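Local coordinates for hypothetical protein aq_1956 (Aquifex aeolicus, PDB 2YVT) that is of unknown function but belongs to the calcineurin-like metallophosphoesterase superfamily and so probably hydrolyses phosphate esters with the help of bound metal ions, at residues A[47-52]-A[97-102]; A[62-67]-A[149-154]; A[132-137]-A[173-178]; A[210-215]-A[228-233]. All coordinates share one frame; numbering follows the deposited sequence.

Overall arrangement
Interactions 1 and 2 touch each other, their centres 6 Å apart, where helices 46-57 and 65-86 meet the loops 97-102 and 149-154. Interactions 3 and 4, on the opposite side of the chain's centre, share one mixed sheet, and the Arg175-Glu214 salt bridge joins them directly. Interaction 1 is largely buried, whereas the other three are partly buried. Chemistry follows place: the helix-loop contacts rest on side chains, an amide-carboxylate bond in interaction 1 and Phe152 packing with an outer salt bridge in interaction 2. Interaction 3 rests on backbone bonds between parallel strands, with two arginines at its start, and interaction 4, at a sheet entry, adds side-chain and water-mediated bonds to one backbone bond.

Interaction 1 (A[47-52]-A[97-102]); sequences ALEKEY and GKNDAP
Glu49, on helix 46-57, receives the amide of Asn99 on its carboxylate: Asn99 ND2 donates to Glu49 OE1 over 3.0 Å, with an N-H...O angle of 161°. The acceptor lies close to the amide plane of Asn99, yet the N-H arrives from above the carboxylate, and the two planes are turned 70° apart. With CG anti to the backbone N (chi1 180°) and an extended chain beyond it, Glu49 carries its carboxylate out to the 97-102 turn. Its other oxygen, OE2, rests against the Lys98 methylene CD at 3.4 Å. The charged ends of these two residues do not meet; Lys98 NZ bends away and is hydrogen-bonded to Tyr181 OH.

The segment 97-102 follows strand 91-95 and leads into helix 103-112, a strand-loop-helix connection of the metallophosphoesterase fold. It opens with a type I beta turn from Gly97 to Asp100. Asp100 OD2 takes the Gly97 N-H at 2.7 Å and is also bonded by Ile42 N, which ties the turn to a neighbouring loop.

On the buried flank the contact is largely apolar. Leu48 CD2 lies 4.1 Å from Pro102 CD, the two side chains crossing at about a right angle, and 3.9 Å from the Ala101 carbonyl O; Ile74 of helix 65-86 also packs on Leu48. Pro102 follows a cis peptide bond and occupies the N-cap position of helix 103-112. The partly exposed Glu49 flank is wetter: one water donates to Glu49 OE1 at 2.7 Å and to Asn99 OD1 at 3.2 Å, bridging the same two side chains that the direct bond joins.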
loop_
_atom_site.group_PDB
_atom_site.type_symbol
_atom_site.label_atom_id
_atom_site.label_comp_id
_atom_site.label_asym_id
_atom_site.label_seq_id
_atom_site.Cartn_x
_atom_site.Cartn_y
_atom_site.Cartn_z
ATOM N N ALA A 47 0.146 -19.520 -1.775
ATOM C CA ALA A 47 0.026 -20.544 -2.806
ATOM C C ALA A 47 0.041 -19.932 -4.200
ATOM O O ALA A 47 0.699 -20.445 -5.107
ATOM C CB ALA A 47 -1.223 -21.370 -2.596
ATOM N N LEU A 48 -0.670 -18.821 -4.377
ATOM C CA LEU A 48 -0.698 -18.196 -5.696
ATOM C C LEU A 48 0.688 -17.712 -6.096
ATOM O O LEU A 48 1.117 -17.907 -7.236
ATOM C CB LEU A 48 -1.709 -17.041 -5.748
ATOM C CG LEU A 48 -3.113 -17.382 -6.255
ATOM C CD1 LEU A 48 -3.797 -18.364 -5.320
ATOM C CD2 LEU A 48 -3.940 -16.110 -6.395
ATOM N N GLU A 49 1.387 -17.068 -5.160
ATOM C CA GLU A 49 2.700 -16.524 -5.459
ATOM C C GLU A 49 3.677 -17.640 -5.795
ATOM O O GLU A 49 4.429 -17.530 -6.761
ATOM C CB GLU A 49 3.239 -15.691 -4.300
ATOM C CG GLU A 49 4.606 -15.121 -4.591
ATOM C CD GLU A 49 5.014 -14.053 -3.610
ATOM O OE1 GLU A 49 4.659 -14.150 -2.412
ATOM O OE2 GLU A 49 5.701 -13.113 -4.051
ATOM N N LYS A 50 3.644 -18.713 -5.011
ATOM C CA LYS A 50 4.552 -19.834 -5.239
ATOM C C LYS A 50 4.316 -20.484 -6.596
ATOM O O LYS A 50 5.275 -20.807 -7.292
ATOM C CB LYS A 50 4.442 -20.880 -4.129
ATOM C CG LYS A 50 5.094 -20.471 -2.814
ATOM C CD LYS A 50 5.011 -21.600 -1.797
ATOM C CE LYS A 50 5.479 -21.149 -0.423
ATOM N NZ LYS A 50 6.961 -21.029 -0.347
ATOM N N GLU A 51 3.051 -20.652 -6.986
ATOM C CA GLU A 51 2.764 -21.249 -8.295
ATOM C C GLU A 51 3.303 -20.376 -9.424
ATOM O O GLU A 51 3.922 -20.875 -10.366
ATOM C CB GLU A 51 1.272 -21.544 -8.488
ATOM C CG GLU A 51 0.877 -21.848 -9.943
ATOM C CD GLU A 51 1.607 -23.048 -10.559
ATOM O OE1 GLU A 51 2.075 -23.948 -9.816
ATOM O OE2 GLU A 51 1.700 -23.088 -11.808
ATOM N N TYR A 52 3.071 -19.069 -9.318
ATOM C CA TYR A 52 3.581 -18.120 -10.296
ATOM C C TYR A 52 5.106 -18.190 -10.419
ATOM O O TYR A 52 5.638 -18.302 -11.529
ATOM C CB TYR A 52 3.132 -16.707 -9.925
ATOM C CG TYR A 52 3.724 -15.625 -10.795
ATOM C CD1 TYR A 52 3.191 -15.341 -12.053
ATOM C CD2 TYR A 52 4.825 -14.887 -10.361
ATOM C CE1 TYR A 52 3.735 -14.343 -12.848
ATOM C CE2 TYR A 52 5.377 -13.890 -11.152
ATOM C CZ TYR A 52 4.829 -13.629 -12.396
ATOM O OH TYR A 52 5.378 -12.633 -13.179
ATOM N N GLY A 97 -1.042 -4.753 -2.069
ATOM C CA GLY A 97 0.320 -5.244 -2.187
ATOM C C GLY A 97 0.500 -6.302 -3.267
ATOM O O GLY A 97 -0.437 -6.638 -4.016
ATOM N N LYS A 98 1.724 -6.814 -3.365
ATOM C CA LYS A 98 2.060 -7.873 -4.313
ATOM C C LYS A 98 1.138 -9.091 -4.192
ATOM O O LYS A 98 0.838 -9.743 -5.186
ATOM C CB LYS A 98 3.517 -8.269 -4.101
ATOM C CG LYS A 98 4.037 -9.424 -4.909
ATOM C CD LYS A 98 5.499 -9.724 -4.533
ATOM C CE LYS A 98 5.730 -9.813 -3.005
ATOM N NZ LYS A 98 6.195 -8.557 -2.309
ATOM N N ASN A 99 0.684 -9.398 -2.980
ATOM C CA ASN A 99 -0.101 -10.620 -2.776
ATOM C C ASN A 99 -1.610 -10.404 -2.800
ATOM O O ASN A 99 -2.388 -11.321 -2.514
ATOM C CB ASN A 99 0.323 -11.305 -1.482
ATOM C CG ASN A 99 1.760 -11.752 -1.527
ATOM O OD1 ASN A 99 2.606 -11.227 -0.801
ATOM N ND2 ASN A 99 2.058 -12.686 -2.417
ATOM N N ASP A 100 -2.020 -9.193 -3.159
ATOM C CA ASP A 100 -3.436 -8.847 -3.150
ATOM C C ASP A 100 -4.001 -9.010 -4.551
ATOM O O ASP A 100 -4.358 -8.050 -5.242
ATOM C CB ASP A 100 -3.616 -7.459 -2.548
ATOM C CG ASP A 100 -3.194 -7.431 -1.094
ATOM O OD1 ASP A 100 -3.406 -8.461 -0.422
ATOM O OD2 ASP A 100 -2.632 -6.416 -0.631
ATOM N N ALA A 101 -4.043 -10.275 -4.943
ATOM C CA ALA A 101 -4.327 -10.695 -6.297
ATOM C C ALA A 101 -5.224 -11.936 -6.251
ATOM O O ALA A 101 -5.226 -12.655 -5.253
ATOM C CB ALA A 101 -3.017 -11.024 -7.003
ATOM N N PRO A 102 -5.984 -12.194 -7.331
ATOM C CA PRO A 102 -6.085 -11.408 -8.567
ATOM C C PRO A 102 -6.634 -9.994 -8.359
ATOM O O PRO A 102 -7.539 -9.779 -7.536
ATOM C CB PRO A 102 -7.050 -12.235 -9.431
ATOM C CG PRO A 102 -6.955 -13.636 -8.867
ATOM C CD PRO A 102 -6.801 -13.418 -7.393
HETATM O O HOH W 1 5.639 -12.243 -0.797
#

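Interaction 2 (A[62-67]-A[149-154]); sequences PNRKVI and EEDFVL
The N-terminal approach to helix 65-86 packs Pro62, Arg64 and Ile67 against Phe152, which projects from the loop between strands 134-144 and 155-157. Ile67 CD1 sits over the ring centre, 3.6 Å from the centroid and 13° off the normal, a CH-pi contact. Pro62 CB approaches Phe152 CE2 obliquely at 3.5 Å, while Asn63 O lies at the ring edge, 3.5 Å from Phe152 CE1.

Beside the ring, the exposed Arg64 makes a salt bridge to Asp151. Its chain bends at chi3 (68°), bringing NH1 to within 2.7 Å of Asp151 OD2; the oxygen is near the guanidinium plane and is met on its anti side. A weak second bond comes from NH2 to the same oxygen, and the two charged planes stand 73° apart.

Each partner is shaped from within. Glu149 OE2 accepts from both Phe152 N and Asp151 N, each at 3.0 Å, holding the loop in a tight bend and probably tempering the carboxylate's charge. On the helix side, within 62-67, Asn63 OD1 accepts from Lys65 N at 3.0 Å, the side-chain-to-backbone capping bond characteristic of a helix N-terminus.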
loop_
_atom_site.group_PDB
_atom_site.type_symbol
_atom_site.label_atom_id
_atom_site.label_comp_id
_atom_site.label_asym_id
_atom_site.label_seq_id
_atom_site.Cartn_x
_atom_site.Cartn_y
_atom_site.Cartn_z
ATOM N N PRO A 62 1.708 -20.950 -16.045
ATOM C CA PRO A 62 1.151 -20.947 -14.692
ATOM C C PRO A 62 -0.209 -21.632 -14.612
ATOM O O PRO A 62 -1.063 -21.442 -15.486
ATOM C CB PRO A 62 1.042 -19.456 -14.359
ATOM C CG PRO A 62 2.085 -18.829 -15.183
ATOM C CD PRO A 62 2.112 -19.598 -16.470
ATOM N N ASN A 63 -0.389 -22.444 -13.577
ATOM C CA ASN A 63 -1.586 -23.260 -13.430
ATOM C C ASN A 63 -2.708 -22.466 -12.769
ATOM O O ASN A 63 -2.695 -22.248 -11.552
ATOM C CB ASN A 63 -1.241 -24.519 -12.627
ATOM C CG ASN A 63 -2.419 -25.451 -12.442
ATOM O OD1 ASN A 63 -3.508 -25.244 -12.995
ATOM N ND2 ASN A 63 -2.207 -26.499 -11.645
ATOM N N ARG A 64 -3.676 -22.034 -13.579
ATOM C CA ARG A 64 -4.778 -21.216 -13.086
ATOM C C ARG A 64 -5.723 -21.960 -12.139
ATOM O O ARG A 64 -6.539 -21.341 -11.463
ATOM C CB ARG A 64 -5.537 -20.564 -14.247
ATOM C CG ARG A 64 -4.696 -19.560 -15.021
ATOM C CD ARG A 64 -5.530 -18.791 -16.043
ATOM N NE ARG A 64 -6.492 -17.905 -15.399
ATOM C CZ ARG A 64 -6.214 -16.674 -14.969
ATOM N NH1 ARG A 64 -4.995 -16.167 -15.117
ATOM N NH2 ARG A 64 -7.163 -15.946 -14.395
ATOM N N LYS A 65 -5.601 -23.290 -12.078
ATOM C CA LYS A 65 -6.350 -24.064 -11.087
ATOM C C LYS A 65 -5.981 -23.622 -9.670
ATOM O O LYS A 65 -6.825 -23.637 -8.782
ATOM C CB LYS A 65 -6.111 -25.568 -11.255
ATOM C CG LYS A 65 -6.607 -26.133 -12.567
ATOM C CD LYS A 65 -6.619 -27.655 -12.525
ATOM C CE LYS A 65 -7.158 -28.240 -13.820
ATOM N NZ LYS A 65 -8.625 -28.018 -13.974
ATOM N N VAL A 66 -4.730 -23.195 -9.477
ATOM C CA VAL A 66 -4.290 -22.687 -8.167
ATOM C C VAL A 66 -5.071 -21.428 -7.766
ATOM O O VAL A 66 -5.449 -21.263 -6.601
ATOM C CB VAL A 66 -2.753 -22.449 -8.128
ATOM C CG1 VAL A 66 -2.328 -21.831 -6.807
ATOM C CG2 VAL A 66 -2.017 -23.767 -8.336
ATOM N N ILE A 67 -5.333 -20.552 -8.738
ATOM C CA ILE A 67 -6.169 -19.382 -8.476
ATOM C C ILE A 67 -7.576 -19.830 -8.097
ATOM O O ILE A 67 -8.106 -19.453 -7.056
ATOM C CB ILE A 67 -6.245 -18.435 -9.700
ATOM C CG1 ILE A 67 -4.859 -17.876 -10.032
ATOM C CG2 ILE A 67 -7.248 -17.308 -9.449
ATOM C CD1 ILE A 67 -4.787 -17.109 -11.345
ATOM N N GLU A 149 2.242 -8.670 -14.007
ATOM C CA GLU A 149 1.305 -9.725 -13.626
ATOM C C GLU A 149 0.218 -9.150 -12.721
ATOM O O GLU A 149 0.503 -8.307 -11.862
ATOM C CB GLU A 149 2.069 -10.836 -12.888
ATOM C CG GLU A 149 1.213 -11.971 -12.316
ATOM C CD GLU A 149 0.437 -12.757 -13.365
ATOM O OE1 GLU A 149 0.891 -12.864 -14.524
ATOM O OE2 GLU A 149 -0.636 -13.291 -13.019
ATOM N N GLU A 150 -1.022 -9.613 -12.894
ATOM C CA GLU A 150 -2.108 -9.146 -12.042
ATOM C C GLU A 150 -2.991 -10.249 -11.482
ATOM O O GLU A 150 -3.901 -9.962 -10.719
ATOM C CB GLU A 150 -2.978 -8.117 -12.768
ATOM C CG GLU A 150 -2.239 -6.865 -13.200
ATOM C CD GLU A 150 -3.151 -5.856 -13.864
ATOM O OE1 GLU A 150 -3.819 -6.201 -14.872
ATOM O OE2 GLU A 150 -3.206 -4.715 -13.375
ATOM N N ASP A 151 -2.736 -11.501 -11.867
ATOM C CA ASP A 151 -3.597 -12.601 -11.433
ATOM C C ASP A 151 -3.049 -13.400 -10.244
ATOM O O ASP A 151 -3.745 -13.579 -9.256
ATOM C CB ASP A 151 -3.919 -13.528 -12.613
ATOM C CG ASP A 151 -4.782 -12.853 -13.669
ATOM O OD1 ASP A 151 -5.265 -11.731 -13.433
ATOM O OD2 ASP A 151 -4.982 -13.446 -14.744
ATOM N N PHE A 152 -1.823 -13.901 -10.352
ATOM C CA PHE A 152 -1.238 -14.691 -9.265
ATOM C C PHE A 152 -0.629 -13.790 -8.211
ATOM O O PHE A 152 -0.583 -14.144 -7.035
ATOM C CB PHE A 152 -0.166 -15.632 -9.802
ATOM C CG PHE A 152 -0.713 -16.747 -10.635
ATOM C CD1 PHE A 152 -0.972 -17.993 -10.065
ATOM C CD2 PHE A 152 -0.964 -16.557 -11.994
ATOM C CE1 PHE A 152 -1.491 -19.032 -10.842
ATOM C CE2 PHE A 152 -1.480 -17.592 -12.778
ATOM C CZ PHE A 152 -1.740 -18.830 -12.199
ATOM N N VAL A 153 -0.154 -12.632 -8.669
ATOM C CA VAL A 153 0.476 -11.606 -7.838
ATOM C C VAL A 153 0.240 -10.283 -8.557
ATOM O O VAL A 153 -0.188 -10.282 -9.716
ATOM C CB VAL A 153 2.018 -11.820 -7.667
ATOM C CG1 VAL A 153 2.319 -12.951 -6.680
ATOM C CG2 VAL A 153 2.719 -12.039 -9.015
ATOM N N LEU A 154 0.523 -9.166 -7.888
ATOM C CA LEU A 154 0.515 -7.860 -8.546
ATOM C C LEU A 154 1.948 -7.383 -8.738
ATOM O O LEU A 154 2.632 -7.040 -7.773
ATOM C CB LEU A 154 -0.252 -6.814 -7.726
ATOM C CG LEU A 154 -1.700 -7.065 -7.336
ATOM C CD1 LEU A 154 -2.284 -5.754 -6.798
ATOM C CD2 LEU A 154 -2.479 -7.580 -8.538
#

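Interaction 3 (A[132-137]-A[173-178]); sequences GEFEVI and PRRLVT
Strands 134-137 and 175-178 run parallel in the mixed sheet, in register from Phe134 beside Arg175 to Ile137 beside Thr178. Their axes approach to 4.7 Å at 21°. Backbone bonds follow the parallel pattern: Arg175 N to Glu133 O, then Glu135 N to Arg175 O and Val177 N to Glu135 O, both at 2.9 Å, and Ile137 N to Val177 O at 2.8 Å, the last two nearly along the C=O axis. At their start, Glu133 and Phe134 both face Trp130 in a classic beta bulge.

Arg175 can be followed outward from its backbone. CB packs against Phe134 CD1 at 3.7 Å, CG passes Glu133 O, and CD passes Glu133 CG. NE reaches Phe134 CE1, which then lies over the guanidinium centre, 3.5 Å above its plane; ring and guanidinium are inclined at 45°. At the tip, NH1 makes a salt bridge to Glu133 OE2 at 3.1 Å, the oxygen in the guanidinium plane, whereas NH2 is bonded to Glu214 OE2 and Leu249 O.

Arg174, just before the strand, reaches across beside Glu135, its bends at chi2 and chi3 bringing the guanidinium edge to the Phe134 carbonyl. Glu135 OE2 pairs with it by charge alone, no N-H pointing at that oxygen. Arg174 NH1 donates to Phe134 O at 3.0 Å, with a weak second bond from NE, and also to a water that accepts from Gly132 N at 2.8 Å.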
loop_
_atom_site.group_PDB
_atom_site.type_symbol
_atom_site.label_atom_id
_atom_site.label_comp_id
_atom_site.label_asym_id
_atom_site.label_seq_id
_atom_site.Cartn_x
_atom_site.Cartn_y
_atom_site.Cartn_z
ATOM N N GLY A 132 -10.084 19.097 -0.064
ATOM C CA GLY A 132 -9.879 20.182 -1.022
ATOM C C GLY A 132 -8.464 20.727 -1.115
ATOM O O GLY A 132 -8.211 21.682 -1.855
ATOM N N GLU A 133 -7.535 20.121 -0.374
ATOM C CA GLU A 133 -6.154 20.612 -0.307
ATOM C C GLU A 133 -5.115 19.616 -0.829
ATOM O O GLU A 133 -4.024 20.016 -1.243
ATOM C CB GLU A 133 -5.796 21.036 1.124
ATOM C CG GLU A 133 -4.434 21.744 1.245
ATOM C CD GLU A 133 -4.290 22.583 2.507
ATOM O OE1 GLU A 133 -5.315 22.823 3.190
ATOM O OE2 GLU A 133 -3.147 23.009 2.811
ATOM N N PHE A 134 -5.451 18.329 -0.806
ATOM C CA PHE A 134 -4.507 17.297 -1.232
ATOM C C PHE A 134 -5.068 16.502 -2.390
ATOM O O PHE A 134 -6.286 16.369 -2.523
ATOM C CB PHE A 134 -4.190 16.322 -0.084
ATOM C CG PHE A 134 -3.570 16.970 1.127
ATOM C CD1 PHE A 134 -2.181 17.041 1.260
ATOM C CD2 PHE A 134 -4.368 17.494 2.137
ATOM C CE1 PHE A 134 -1.601 17.634 2.379
ATOM C CE2 PHE A 134 -3.793 18.093 3.262
ATOM C CZ PHE A 134 -2.409 18.165 3.377
ATOM N N GLU A 135 -4.169 15.985 -3.223
ATOM C CA GLU A 135 -4.490 14.878 -4.114
ATOM C C GLU A 135 -3.731 13.669 -3.590
ATOM O O GLU A 135 -2.518 13.735 -3.367
ATOM C CB GLU A 135 -4.082 15.161 -5.567
ATOM C CG GLU A 135 -4.912 16.249 -6.275
ATOM C CD GLU A 135 -6.322 15.805 -6.668
ATOM O OE1 GLU A 135 -6.743 14.681 -6.326
ATOM O OE2 GLU A 135 -7.024 16.601 -7.334
ATOM N N VAL A 136 -4.450 12.570 -3.385
ATOM C CA VAL A 136 -3.835 11.336 -2.909
ATOM C C VAL A 136 -3.797 10.350 -4.063
ATOM O O VAL A 136 -4.833 10.038 -4.644
ATOM C CB VAL A 136 -4.597 10.751 -1.696
ATOM C CG1 VAL A 136 -3.817 9.599 -1.070
ATOM C CG2 VAL A 136 -4.816 11.847 -0.649
ATOM N N ILE A 137 -2.595 9.892 -4.401
ATOM C CA ILE A 137 -2.398 8.976 -5.525
ATOM C C ILE A 137 -1.938 7.639 -4.970
ATOM O O ILE A 137 -1.067 7.597 -4.101
ATOM C CB ILE A 137 -1.334 9.520 -6.494
ATOM C CG1 ILE A 137 -1.789 10.864 -7.071
ATOM C CG2 ILE A 137 -1.053 8.531 -7.626
ATOM C CD1 ILE A 137 -0.687 11.585 -7.774
ATOM N N PRO A 173 -4.227 21.202 -9.360
ATOM C CA PRO A 173 -2.970 21.490 -8.663
ATOM C C PRO A 173 -3.152 21.568 -7.143
ATOM O O PRO A 173 -3.768 22.504 -6.629
ATOM C CB PRO A 173 -2.540 22.843 -9.245
ATOM C CG PRO A 173 -3.798 23.465 -9.750
ATOM C CD PRO A 173 -4.664 22.329 -10.207
ATOM N N ARG A 174 -2.630 20.569 -6.439
ATOM C CA ARG A 174 -2.770 20.467 -4.988
ATOM C C ARG A 174 -1.519 19.834 -4.390
ATOM O O ARG A 174 -0.619 19.418 -5.119
ATOM C CB ARG A 174 -4.008 19.635 -4.639
ATOM C CG ARG A 174 -5.314 20.399 -4.746
ATOM C CD ARG A 174 -6.396 19.559 -5.376
ATOM N NE ARG A 174 -7.023 18.652 -4.425
ATOM C CZ ARG A 174 -8.282 18.749 -4.005
ATOM N NH1 ARG A 174 -8.753 17.867 -3.143
ATOM N NH2 ARG A 174 -9.075 19.718 -4.449
ATOM N N ARG A 175 -1.463 19.766 -3.063
ATOM C CA ARG A 175 -0.371 19.088 -2.380
ATOM C C ARG A 175 -0.515 17.586 -2.630
ATOM O O ARG A 175 -1.586 17.017 -2.433
ATOM C CB ARG A 175 -0.387 19.405 -0.885
ATOM C CG ARG A 175 -0.208 20.888 -0.584
ATOM C CD ARG A 175 -0.553 21.208 0.846
ATOM N NE ARG A 175 0.362 20.549 1.774
ATOM C CZ ARG A 175 0.252 20.589 3.097
ATOM N NH1 ARG A 175 -0.738 21.268 3.665
ATOM N NH2 ARG A 175 1.134 19.945 3.850
ATOM N N LEU A 176 0.563 16.960 -3.078
ATOM C CA LEU A 176 0.496 15.590 -3.556
ATOM C C LEU A 176 1.003 14.605 -2.512
ATOM O O LEU A 176 2.120 14.745 -2.006
ATOM C CB LEU A 176 1.307 15.461 -4.848
ATOM C CG LEU A 176 1.265 14.150 -5.618
ATOM C CD1 LEU A 176 -0.172 13.851 -5.985
ATOM C CD2 LEU A 176 2.145 14.251 -6.858
ATOM N N VAL A 177 0.173 13.611 -2.202
ATOM C CA VAL A 177 0.570 12.495 -1.346
ATOM C C VAL A 177 0.479 11.231 -2.188
ATOM O O VAL A 177 -0.579 10.933 -2.747
ATOM C CB VAL A 177 -0.332 12.364 -0.099
ATOM C CG1 VAL A 177 0.027 11.112 0.718
ATOM C CG2 VAL A 177 -0.235 13.624 0.776
ATOM N N THR A 178 1.590 10.505 -2.299
ATOM C CA THR A 178 1.608 9.258 -3.077
ATOM C C THR A 178 1.754 8.079 -2.131
ATOM O O THR A 178 2.461 8.161 -1.125
ATOM C CB THR A 178 2.742 9.229 -4.123
ATOM O OG1 THR A 178 3.998 9.428 -3.469
ATOM C CG2 THR A 178 2.544 10.331 -5.181
HETATM O O HOH W 2 -10.963 17.034 -1.810
#

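Interaction 4 (A[210-215]-A[228-233]); sequences SLNPEV and VGNTIV
Thr231 OG1 donates to Pro213 O over 2.7 Å, fastening the start of strand 231-235 to the loop that leaves helix 202-211. Its first torsion (chi1 -59°) places OG1 beside the backbone N and sets CG2 against the proline ring, 3.8 Å from Pro213 CG. The next carbonyl, Glu214 O, accepts from Ile232 N at 3.2 Å where Val215 and Ile232 pair in parallel.

Farther out, Asn230 ND2 donates to Asn212 OD1 at 3.0 Å in a nearly straight bond (169°). The N-H comes from above the Asn212 carbonyl plane, and the two amide planes stand 86° apart. Asn212 has positive phi, the first residue to leave the helix, while Asn230 lies in the type II' turn from Val228 to Thr231.

Waters complete the network. One donates to Asn212 OD1 and to Thr231 OG1 (2.9 Å) and accepts from Asn230 N; a second donates to Glu214 O and Asn230 O, each at 2.8 Å.

Asn212 OD1, Glu214 O and Thr231 OG1 thus each combine a direct bond with a water, which implies a hydrated polar seam where these two segments enter the sheet.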
loop_
_atom_site.group_PDB
_atom_site.type_symbol
_atom_site.label_atom_id
_atom_site.label_comp_id
_atom_site.label_asym_id
_atom_site.label_seq_id
_atom_site.Cartn_x
_atom_site.Cartn_y
_atom_site.Cartn_z
ATOM N N SER A 210 9.882 12.223 -11.032
ATOM C CA SER A 210 8.938 12.676 -12.046
ATOM C C SER A 210 7.770 13.481 -11.475
ATOM O O SER A 210 7.435 14.548 -12.001
ATOM C CB SER A 210 8.421 11.488 -12.863
ATOM O OG SER A 210 7.498 11.925 -13.837
ATOM N N LEU A 211 7.163 12.970 -10.404
ATOM C CA LEU A 211 5.948 13.551 -9.830
ATOM C C LEU A 211 6.208 14.608 -8.761
ATOM O O LEU A 211 5.345 15.453 -8.496
ATOM C CB LEU A 211 5.060 12.448 -9.237
ATOM C CG LEU A 211 4.494 11.401 -10.202
ATOM C CD1 LEU A 211 3.456 10.555 -9.475
ATOM C CD2 LEU A 211 3.898 12.040 -11.447
ATOM N N ASN A 212 7.379 14.529 -8.130
ATOM C CA ASN A 212 7.774 15.433 -7.044
ATOM C C ASN A 212 6.700 15.595 -5.957
ATOM O O ASN A 212 6.280 16.716 -5.643
ATOM C CB ASN A 212 8.202 16.797 -7.602
ATOM C CG ASN A 212 8.912 17.647 -6.573
ATOM O OD1 ASN A 212 9.776 17.159 -5.837
ATOM N ND2 ASN A 212 8.560 18.928 -6.517
ATOM N N PRO A 213 6.243 14.468 -5.378
ATOM C CA PRO A 213 5.191 14.575 -4.375
ATOM C C PRO A 213 5.731 15.146 -3.069
ATOM O O PRO A 213 6.933 15.072 -2.805
ATOM C CB PRO A 213 4.752 13.122 -4.164
ATOM C CG PRO A 213 5.929 12.300 -4.555
ATOM C CD PRO A 213 6.679 13.074 -5.595
ATOM N N GLU A 214 4.849 15.717 -2.260
ATOM C CA GLU A 214 5.268 16.228 -0.950
ATOM C C GLU A 214 5.651 15.086 -0.014
ATOM O O GLU A 214 6.652 15.158 0.699
ATOM C CB GLU A 214 4.145 17.033 -0.318
ATOM C CG GLU A 214 4.579 17.828 0.899
ATOM C CD GLU A 214 3.455 18.653 1.475
ATOM O OE1 GLU A 214 2.664 19.207 0.690
ATOM O OE2 GLU A 214 3.355 18.740 2.711
ATOM N N VAL A 215 4.834 14.037 -0.026
ATOM C CA VAL A 215 5.000 12.896 0.871
ATOM C C VAL A 215 4.742 11.620 0.078
ATOM O O VAL A 215 3.872 11.578 -0.803
ATOM C CB VAL A 215 4.012 12.966 2.068
ATOM C CG1 VAL A 215 4.135 11.737 2.978
ATOM C CG2 VAL A 215 4.215 14.251 2.872
ATOM N N VAL A 228 13.785 11.612 -0.273
ATOM C CA VAL A 228 14.214 11.078 -1.560
ATOM C C VAL A 228 13.890 12.186 -2.550
ATOM O O VAL A 228 12.725 12.532 -2.755
ATOM C CB VAL A 228 13.500 9.742 -1.914
ATOM C CG1 VAL A 228 13.868 9.272 -3.332
ATOM C CG2 VAL A 228 13.832 8.668 -0.873
ATOM N N GLY A 229 14.933 12.778 -3.128
ATOM C CA GLY A 229 14.763 14.022 -3.876
ATOM C C GLY A 229 14.262 15.069 -2.897
ATOM O O GLY A 229 14.899 15.312 -1.871
ATOM N N ASN A 230 13.099 15.646 -3.194
ATOM C CA ASN A 230 12.459 16.639 -2.324
ATOM C C ASN A 230 11.291 16.058 -1.511
ATOM O O ASN A 230 10.626 16.769 -0.754
ATOM C CB ASN A 230 11.965 17.824 -3.161
ATOM C CG ASN A 230 12.981 18.270 -4.205
ATOM O OD1 ASN A 230 14.118 18.616 -3.877
ATOM N ND2 ASN A 230 12.575 18.253 -5.470
ATOM N N THR A 231 11.055 14.760 -1.676
ATOM C CA THR A 231 9.901 14.083 -1.093
ATOM C C THR A 231 10.231 13.436 0.246
ATOM O O THR A 231 11.233 12.731 0.359
ATOM C CB THR A 231 9.420 12.985 -2.055
ATOM O OG1 THR A 231 9.084 13.573 -3.315
ATOM C CG2 THR A 231 8.211 12.209 -1.502
ATOM N N ILE A 232 9.379 13.658 1.248
ATOM C CA ILE A 232 9.482 12.920 2.510
ATOM C C ILE A 232 8.865 11.547 2.292
ATOM O O ILE A 232 7.665 11.436 2.004
ATOM C CB ILE A 232 8.736 13.606 3.675
ATOM C CG1 ILE A 232 9.283 15.015 3.925
ATOM C CG2 ILE A 232 8.802 12.739 4.953
ATOM C CD1 ILE A 232 8.432 15.820 4.855
ATOM N N VAL A 233 9.691 10.512 2.411
ATOM C CA VAL A 233 9.239 9.140 2.227
ATOM C C VAL A 233 9.133 8.470 3.594
ATOM O O VAL A 233 10.077 8.512 4.393
ATOM C CB VAL A 233 10.178 8.347 1.294
ATOM C CG1 VAL A 233 9.659 6.925 1.081
ATOM C CG2 VAL A 233 10.325 9.077 -0.052
HETATM O O HOH W 3 11.071 14.792 -5.045
HETATM O O HOH W 4 8.323 17.349 0.733
#